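Local coordinates for kinesin-like protein Nod (Drosophila melanogaster, PDB 3DC4) that binds and hydrolyses ATP in its kinesin motor domain, associates with microtubules and their plus ends, and is required for segregating non-exchange chromosomes in meiosis, at residues Arg25-Glu30 with Thr307-Ile312; Lys54-Asp59 with Asp66-Ala71. All coordinates share one frame; numbering follows the deposited sequence.

Contact 1: residues Arg25-Glu30 with Thr307-Ile312; sequences RIAVRE and TFLACI
Two neighbouring parallel strands of the central kinesin sheet meet here, R25-E30 beside T307-I312, and five backbone hydrogen bonds join them in the staggered pattern of parallel pairing. F308 N gives to R25 O and A27 N to F308 O; A310 N reaches A27 O at 2.7 Å, R29 N donates to A310 O almost along the C=O axis, and I312 N closes the series on R29 O at 3.1 Å. Four of these five carbonyl oxygens also receive a CA-H contact; V28 CA is 3.2 Å from A310 O. On one face helix 319-335 packs on I26, V28, F308 and A310. There I26 CG1 lies 3.8 Å from F308 CD2, the side chains running alongside each other. V28 sets CG1 against I312 CD1 at 3.6 Å, the side chains meeting roughly at a right angle; chi1 180° places V28 CG1 there, anti to the backbone N. On the other face, L309 CD1 comes 4.0 Å from both A27 CB and R29 CB. From that face the extended R29 chain carries its guanidinium to Q75, S111 and the carbonyl of I73, beside bound ADP. The pairing thus fixes the root of a nucleotide-pocket arginine, while hydrogen bonds to those neighbours hold its charged end.

Contact 2: residues Lys54-Asp59 with Asp66-Ala71; sequences KSLIVD and DHAFPA
D66 meets K54 where the small antiparallel sheet of strands 45-46, 55-58 and 61-64 gives way to strand 67-69, an edge strand of the main kinesin sheet. The carbonyl of D66 lies alongside the lysine chain, D66 O being 3.5 Å from K54 CG. A straight chain (chi2 174°, chi3 178°) runs K54 CG, CD and CE past that oxygen. Farther out, a water spans the two charged ends: it accepts from K54 NZ at 3.0 Å and donates to D66 OD2 at 2.7 Å. The other carboxylate oxygen, OD1, forms a salt bridge with K333 and accepts from the amide of I26. H67 points away from K54-D59 at its CB, and its side chain rests on R25 and A27 of strand 23-30. No direct hydrogen bond joins the two segments; they meet by van der Waals contact, the D66 carbonyl oxygen included, and through that one water. A68 points back toward K54-D59, with F47 also packed on it, and beyond it the chain runs away. The A68 methyl, CB, rests against the K54 carbonyl carbon C at 3.7 Å. Its apolar partner is L56, whose CD2 lies 4.1 Å from A68 CB.

From the N terminus, strand 23-30 comes first, and most of the motor domain lies between it and its partner T307-I312, so contact 1 closes a loop of 276 residues. Contact 2 closes a far shorter loop, six residues that include strand 61-64, and falls wholly within the larger one. The two meet at strand 23-30, which has 305-312 on one side and 67-69 on the other; V28 O to F69 N, at 2.8 Å, is a probable hydrogen bond between them. Together they connect the small antiparallel sheet, through the edge of the main sheet, to strands that approach the nucleotide.

Contact 1: residues Arg25-Glu30 with Thr307-Ile312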
ATOM      1  N   ARG A  25      -2.639   8.771   6.200  1.00 20.04           N
ATOM      2  CA  ARG A  25      -4.076   8.585   6.058  1.00 20.00           C
ATOM      3  C   ARG A  25      -4.512   7.134   6.270  1.00 18.37           C
ATOM      4  O   ARG A  25      -3.776   6.193   5.954  1.00 19.01           O
ATOM      5  CB  ARG A  25      -4.518   9.045   4.662  1.00 20.51           C
ATOM      6  CG  ARG A  25      -4.110  10.461   4.270  1.00 27.18           C
ATOM      7  CD  ARG A  25      -4.724  11.525   5.169  1.00 33.35           C
ATOM      8  NE  ARG A  25      -5.150  12.702   4.407  1.00 40.72           N
ATOM      9  CZ  ARG A  25      -6.266  12.752   3.686  1.00 43.82           C
ATOM     10  NH1 ARG A  25      -7.065  11.692   3.639  1.00 44.50           N
ATOM     11  NH2 ARG A  25      -6.583  13.849   3.005  1.00 45.17           N
ATOM     12  N   ILE A  26      -5.718   6.960   6.799  1.00 17.68           N
ATOM     13  CA  ILE A  26      -6.247   5.626   7.038  1.00 18.57           C
ATOM     14  C   ILE A  26      -7.646   5.479   6.453  1.00 17.73           C
ATOM     15  O   ILE A  26      -8.542   6.294   6.705  1.00 15.52           O
ATOM     16  CB  ILE A  26      -6.288   5.310   8.547  1.00 21.65           C
ATOM     17  CG1 ILE A  26      -4.853   5.271   9.088  1.00 23.20           C
ATOM     18  CG2 ILE A  26      -6.982   3.960   8.787  1.00 20.86           C
ATOM     19  CD1 ILE A  26      -4.734   5.046  10.565  1.00 30.71           C
ATOM     20  N   ALA A  27      -7.819   4.433   5.656  1.00 14.63           N
ATOM     21  CA  ALA A  27      -9.096   4.159   5.028  1.00 15.53           C
ATOM     22  C   ALA A  27      -9.503   2.721   5.323  1.00 15.74           C
ATOM     23  O   ALA A  27      -8.647   1.864   5.553  1.00 14.82           O
ATOM     24  CB  ALA A  27      -8.984   4.356   3.525  1.00 16.48           C
ATOM     25  N   VAL A  28     -10.807   2.470   5.321  1.00 13.41           N
ATOM     26  CA  VAL A  28     -11.339   1.136   5.541  1.00 15.01           C
ATOM     27  C   VAL A  28     -12.270   0.807   4.389  1.00 15.65           C
ATOM     28  O   VAL A  28     -13.067   1.644   3.950  1.00 16.07           O
ATOM     29  CB  VAL A  28     -12.140   1.032   6.860  1.00 15.83           C
ATOM     30  CG1 VAL A  28     -12.678  -0.389   7.027  1.00 18.68           C
ATOM     31  CG2 VAL A  28     -11.238   1.379   8.039  1.00 23.60           C
ATOM     32  N   ARG A  29     -12.155  -0.419   3.894  1.00 15.16           N
ATOM     33  CA  ARG A  29     -13.010  -0.878   2.812  1.00 14.82           C
ATOM     34  C   ARG A  29     -13.682  -2.177   3.217  1.00 15.85           C
ATOM     35  O   ARG A  29     -13.013  -3.160   3.532  1.00 15.14           O
ATOM     36  CB  ARG A  29     -12.211  -1.111   1.524  1.00 13.15           C
ATOM     37  CG  ARG A  29     -13.118  -1.417   0.319  1.00 13.95           C
ATOM     38  CD  ARG A  29     -12.342  -1.677  -0.983  1.00 13.85           C
ATOM     39  NE  ARG A  29     -13.234  -1.580  -2.147  1.00 14.74           N
ATOM     40  CZ  ARG A  29     -12.859  -1.753  -3.409  1.00 16.54           C
ATOM     41  NH1 ARG A  29     -11.595  -2.043  -3.683  1.00 16.14           N
ATOM     42  NH2 ARG A  29     -13.740  -1.609  -4.393  1.00 20.23           N
ATOM     43  N   GLU A  30     -15.007  -2.168   3.203  1.00 16.17           N
ATOM     44  CA  GLU A  30     -15.792  -3.340   3.554  1.00 17.89           C
ATOM     45  C   GLU A  30     -15.828  -4.275   2.351  1.00 17.33           C
ATOM     46  O   GLU A  30     -16.138  -3.845   1.244  1.00 16.67           O
ATOM     47  CB  GLU A  30     -17.220  -2.922   3.920  1.00 19.35           C
ATOM     48  CG  GLU A  30     -18.180  -4.087   4.134  1.00 20.84           C
ATOM     49  CD  GLU A  30     -19.610  -3.620   4.377  1.00 25.11           C
ATOM     50  OE1 GLU A  30     -20.087  -2.764   3.607  1.00 25.17           O
ATOM     51  OE2 GLU A  30     -20.255  -4.114   5.325  1.00 28.92           O
ATOM     52  N   THR A 307      -0.440   5.856   3.363  1.00 17.35           N
ATOM     53  CA  THR A 307      -1.877   5.622   3.375  1.00 16.84           C
ATOM     54  C   THR A 307      -2.192   4.149   3.628  1.00 16.52           C
ATOM     55  O   THR A 307      -1.719   3.260   2.912  1.00 16.51           O
ATOM     56  CB  THR A 307      -2.529   6.056   2.049  1.00 17.61           C
ATOM     57  OG1 THR A 307      -2.393   7.475   1.895  1.00 21.05           O
ATOM     58  CG2 THR A 307      -4.017   5.693   2.040  1.00 18.06           C
ATOM     59  N   PHE A 308      -2.986   3.909   4.668  1.00 13.11           N
ATOM     60  CA  PHE A 308      -3.404   2.565   5.068  1.00 14.42           C
ATOM     61  C   PHE A 308      -4.773   2.242   4.510  1.00 14.60           C
ATOM     62  O   PHE A 308      -5.663   3.091   4.522  1.00 15.19           O
ATOM     63  CB  PHE A 308      -3.523   2.465   6.591  1.00 16.38           C
ATOM     64  CG  PHE A 308      -2.218   2.433   7.314  1.00 16.77           C
ATOM     65  CD1 PHE A 308      -1.558   1.223   7.520  1.00 19.65           C
ATOM     66  CD2 PHE A 308      -1.670   3.599   7.836  1.00 19.79           C
ATOM     67  CE1 PHE A 308      -0.375   1.176   8.249  1.00 19.59           C
ATOM     68  CE2 PHE A 308      -0.486   3.565   8.567  1.00 17.26           C
ATOM     69  CZ  PHE A 308       0.164   2.346   8.772  1.00 17.42           C
ATOM     70  N   LEU A 309      -4.948   1.018   4.031  1.00 13.66           N
ATOM     71  CA  LEU A 309      -6.247   0.585   3.538  1.00 13.90           C
ATOM     72  C   LEU A 309      -6.576  -0.684   4.297  1.00 13.79           C
ATOM     73  O   LEU A 309      -6.012  -1.752   4.021  1.00 15.04           O
ATOM     74  CB  LEU A 309      -6.235   0.294   2.034  1.00 14.35           C
ATOM     75  CG  LEU A 309      -7.567  -0.220   1.459  1.00 15.62           C
ATOM     76  CD1 LEU A 309      -8.676   0.808   1.690  1.00 16.81           C
ATOM     77  CD2 LEU A 309      -7.415  -0.471  -0.046  1.00 18.94           C
ATOM     78  N   ALA A 310      -7.460  -0.554   5.282  1.00 12.96           N
ATOM     79  CA  ALA A 310      -7.896  -1.690   6.093  1.00 13.56           C
ATOM     80  C   ALA A 310      -9.044  -2.350   5.367  1.00 13.12           C
ATOM     81  O   ALA A 310     -10.057  -1.717   5.100  1.00 14.77           O
ATOM     82  CB  ALA A 310      -8.382  -1.210   7.458  1.00 14.00           C
ATOM     83  N   CYS A 311      -8.879  -3.615   5.028  1.00 12.53           N
ATOM     84  CA  CYS A 311      -9.934  -4.342   4.352  1.00 13.37           C
ATOM     85  C   CYS A 311     -10.561  -5.235   5.409  1.00 14.62           C
ATOM     86  O   CYS A 311      -9.843  -5.938   6.121  1.00 13.76           O
ATOM     87  CB  CYS A 311      -9.349  -5.192   3.222  1.00 14.88           C
ATOM     88  SG  CYS A 311      -8.652  -4.179   1.821  1.00 17.87           S
ATOM     89  N   ILE A 312     -11.888  -5.212   5.501  1.00 14.26           N
ATOM     90  CA  ILE A 312     -12.607  -5.998   6.502  1.00 13.61           C
ATOM     91  C   ILE A 312     -13.777  -6.793   5.956  1.00 14.61           C
ATOM     92  O   ILE A 312     -14.441  -6.392   5.001  1.00 15.65           O
ATOM     93  CB  ILE A 312     -13.161  -5.094   7.615  1.00 12.36           C
ATOM     94  CG1 ILE A 312     -14.128  -4.064   7.016  1.00 12.68           C
ATOM     95  CG2 ILE A 312     -12.012  -4.398   8.338  1.00 11.59           C
ATOM     96  CD1 ILE A 312     -14.792  -3.153   8.042  1.00 15.01           C
TER

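Contact 2: residues Lys54-Asp59 with Asp66-Ala71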
ATOM      1  N   LYS A  54     -16.864   8.908   7.246  1.00 19.70           N
ATOM      2  CA  LYS A  54     -15.557   8.397   7.644  1.00 20.26           C
ATOM      3  C   LYS A  54     -15.643   7.514   8.875  1.00 20.39           C
ATOM      4  O   LYS A  54     -14.618   7.113   9.436  1.00 20.48           O
ATOM      5  CB  LYS A  54     -14.636   9.564   7.964  1.00 20.10           C
ATOM      6  CG  LYS A  54     -14.509  10.591   6.858  1.00 18.44           C
ATOM      7  CD  LYS A  54     -13.686  11.748   7.352  1.00 20.70           C
ATOM      8  CE  LYS A  54     -13.468  12.793   6.269  1.00 22.32           C
ATOM      9  NZ  LYS A  54     -12.703  13.943   6.842  1.00 21.62           N
ATOM     10  N   SER A  55     -16.869   7.218   9.281  1.00 19.66           N
ATOM     11  CA  SER A  55     -17.125   6.446  10.484  1.00 19.30           C
ATOM     12  C   SER A  55     -17.870   5.150  10.272  1.00 17.44           C
ATOM     13  O   SER A  55     -18.642   4.995   9.327  1.00 17.92           O
ATOM     14  CB  SER A  55     -17.933   7.298  11.463  1.00 21.18           C
ATOM     15  OG  SER A  55     -17.374   8.593  11.575  1.00 27.23           O
ATOM     16  N   LEU A  56     -17.661   4.227  11.198  1.00 17.24           N
ATOM     17  CA  LEU A  56     -18.339   2.949  11.139  1.00 18.28           C
ATOM     18  C   LEU A  56     -18.448   2.380  12.535  1.00 18.26           C
ATOM     19  O   LEU A  56     -17.705   2.768  13.439  1.00 18.13           O
ATOM     20  CB  LEU A  56     -17.593   1.966  10.230  1.00 20.52           C
ATOM     21  CG  LEU A  56     -16.133   1.658  10.545  1.00 22.58           C
ATOM     22  CD1 LEU A  56     -15.824   0.256  10.053  1.00 24.75           C
ATOM     23  CD2 LEU A  56     -15.213   2.680   9.900  1.00 24.54           C
ATOM     24  N   ILE A  57     -19.383   1.459  12.705  1.00 18.80           N
ATOM     25  CA  ILE A  57     -19.604   0.830  13.989  1.00 19.64           C
ATOM     26  C   ILE A  57     -19.555  -0.667  13.810  1.00 17.34           C
ATOM     27  O   ILE A  57     -20.211  -1.221  12.930  1.00 17.56           O
ATOM     28  CB  ILE A  57     -20.966   1.223  14.567  1.00 20.78           C
ATOM     29  CG1 ILE A  57     -20.991   2.732  14.816  1.00 23.41           C
ATOM     30  CG2 ILE A  57     -21.227   0.448  15.865  1.00 21.09           C
ATOM     31  CD1 ILE A  57     -22.363   3.285  15.101  1.00 26.23           C
ATOM     32  N   VAL A  58     -18.741  -1.312  14.631  1.00 16.93           N
ATOM     33  CA  VAL A  58     -18.602  -2.756  14.592  1.00 17.29           C
ATOM     34  C   VAL A  58     -18.623  -3.232  16.034  1.00 18.53           C
ATOM     35  O   VAL A  58     -17.874  -2.737  16.868  1.00 18.96           O
ATOM     36  CB  VAL A  58     -17.281  -3.175  13.920  1.00 16.51           C
ATOM     37  CG1 VAL A  58     -17.128  -4.689  13.980  1.00 15.92           C
ATOM     38  CG2 VAL A  58     -17.271  -2.710  12.468  1.00 18.56           C
ATOM     39  N   ASP A  59     -19.512  -4.176  16.313  1.00 20.86           N
ATOM     40  CA  ASP A  59     -19.668  -4.736  17.647  1.00 21.91           C
ATOM     41  C   ASP A  59     -19.815  -3.616  18.682  1.00 23.60           C
ATOM     42  O   ASP A  59     -19.174  -3.632  19.730  1.00 22.26           O
ATOM     43  CB  ASP A  59     -18.467  -5.636  17.970  1.00 22.51           C
ATOM     44  CG  ASP A  59     -18.743  -6.598  19.107  1.00 22.50           C
ATOM     45  OD1 ASP A  59     -19.879  -7.107  19.203  1.00 24.97           O
ATOM     46  OD2 ASP A  59     -17.816  -6.858  19.902  1.00 22.29           O
ATOM     47  N   ASP A  66     -10.123   8.367   7.922  1.00 17.58           N
ATOM     48  CA  ASP A  66     -10.179   9.408   6.903  1.00 17.64           C
ATOM     49  C   ASP A  66     -11.131   9.036   5.783  1.00 18.28           C
ATOM     50  O   ASP A  66     -11.618   9.905   5.060  1.00 19.82           O
ATOM     51  CB  ASP A  66      -8.797   9.649   6.314  1.00 18.92           C
ATOM     52  CG  ASP A  66      -7.823  10.173   7.344  1.00 21.62           C
ATOM     53  OD1 ASP A  66      -6.864   9.447   7.681  1.00 19.00           O
ATOM     54  OD2 ASP A  66      -8.027  11.304   7.833  1.00 24.73           O
ATOM     55  N   HIS A  67     -11.383   7.738   5.640  1.00 17.58           N
ATOM     56  CA  HIS A  67     -12.265   7.220   4.599  1.00 20.16           C
ATOM     57  C   HIS A  67     -12.904   5.927   5.074  1.00 19.46           C
ATOM     58  O   HIS A  67     -12.229   5.078   5.641  1.00 20.14           O
ATOM     59  CB  HIS A  67     -11.471   6.910   3.323  1.00 22.42           C
ATOM     60  CG  HIS A  67     -10.776   8.094   2.728  1.00 23.90           C
ATOM     61  ND1 HIS A  67     -11.451   9.089   2.054  1.00 24.10           N
ATOM     62  CD2 HIS A  67      -9.468   8.450   2.713  1.00 24.99           C
ATOM     63  CE1 HIS A  67     -10.590  10.006   1.649  1.00 26.11           C
ATOM     64  NE2 HIS A  67      -9.380   9.642   2.035  1.00 24.42           N
ATOM     65  N   ALA A  68     -14.206   5.783   4.858  1.00 20.56           N
ATOM     66  CA  ALA A  68     -14.908   4.556   5.224  1.00 20.30           C
ATOM     67  C   ALA A  68     -15.727   4.188   3.986  1.00 23.16           C
ATOM     68  O   ALA A  68     -16.753   4.814   3.697  1.00 24.47           O
ATOM     69  CB  ALA A  68     -15.818   4.782   6.436  1.00 21.05           C
ATOM     70  N   PHE A  69     -15.254   3.177   3.257  1.00 20.00           N
ATOM     71  CA  PHE A  69     -15.886   2.729   2.020  1.00 19.29           C
ATOM     72  C   PHE A  69     -16.743   1.476   2.167  1.00 20.51           C
ATOM     73  O   PHE A  69     -16.239   0.410   2.523  1.00 18.18           O
ATOM     74  CB  PHE A  69     -14.819   2.438   0.956  1.00 19.88           C
ATOM     75  CG  PHE A  69     -13.885   3.588   0.680  1.00 20.08           C
ATOM     76  CD1 PHE A  69     -14.362   4.777   0.131  1.00 20.71           C
ATOM     77  CD2 PHE A  69     -12.521   3.468   0.937  1.00 21.51           C
ATOM     78  CE1 PHE A  69     -13.493   5.826  -0.162  1.00 20.73           C
ATOM     79  CE2 PHE A  69     -11.642   4.516   0.646  1.00 20.88           C
ATOM     80  CZ  PHE A  69     -12.128   5.695   0.099  1.00 20.05           C
ATOM     81  N   PRO A  70     -18.054   1.588   1.892  1.00 21.69           N
ATOM     82  CA  PRO A  70     -18.931   0.417   2.000  1.00 22.72           C
ATOM     83  C   PRO A  70     -18.673  -0.532   0.828  1.00 21.86           C
ATOM     84  O   PRO A  70     -18.010  -0.160  -0.145  1.00 20.69           O
ATOM     85  CB  PRO A  70     -20.330   1.028   1.969  1.00 23.89           C
ATOM     86  CG  PRO A  70     -20.145   2.236   1.112  1.00 26.68           C
ATOM     87  CD  PRO A  70     -18.838   2.807   1.622  1.00 23.44           C
ATOM     88  N   ALA A  71     -19.203  -1.749   0.917  1.00 21.56           N
ATOM     89  CA  ALA A  71     -19.007  -2.743  -0.130  1.00 22.70           C
ATOM     90  C   ALA A  71     -19.475  -2.280  -1.509  1.00 22.57           C
ATOM     91  O   ALA A  71     -19.103  -2.870  -2.513  1.00 24.91           O
ATOM     92  CB  ALA A  71     -19.711  -4.031   0.249  1.00 21.54           C
TER
HETATM   93  O   HOH W   1     -10.022  13.066   7.814  1.00 26.90           O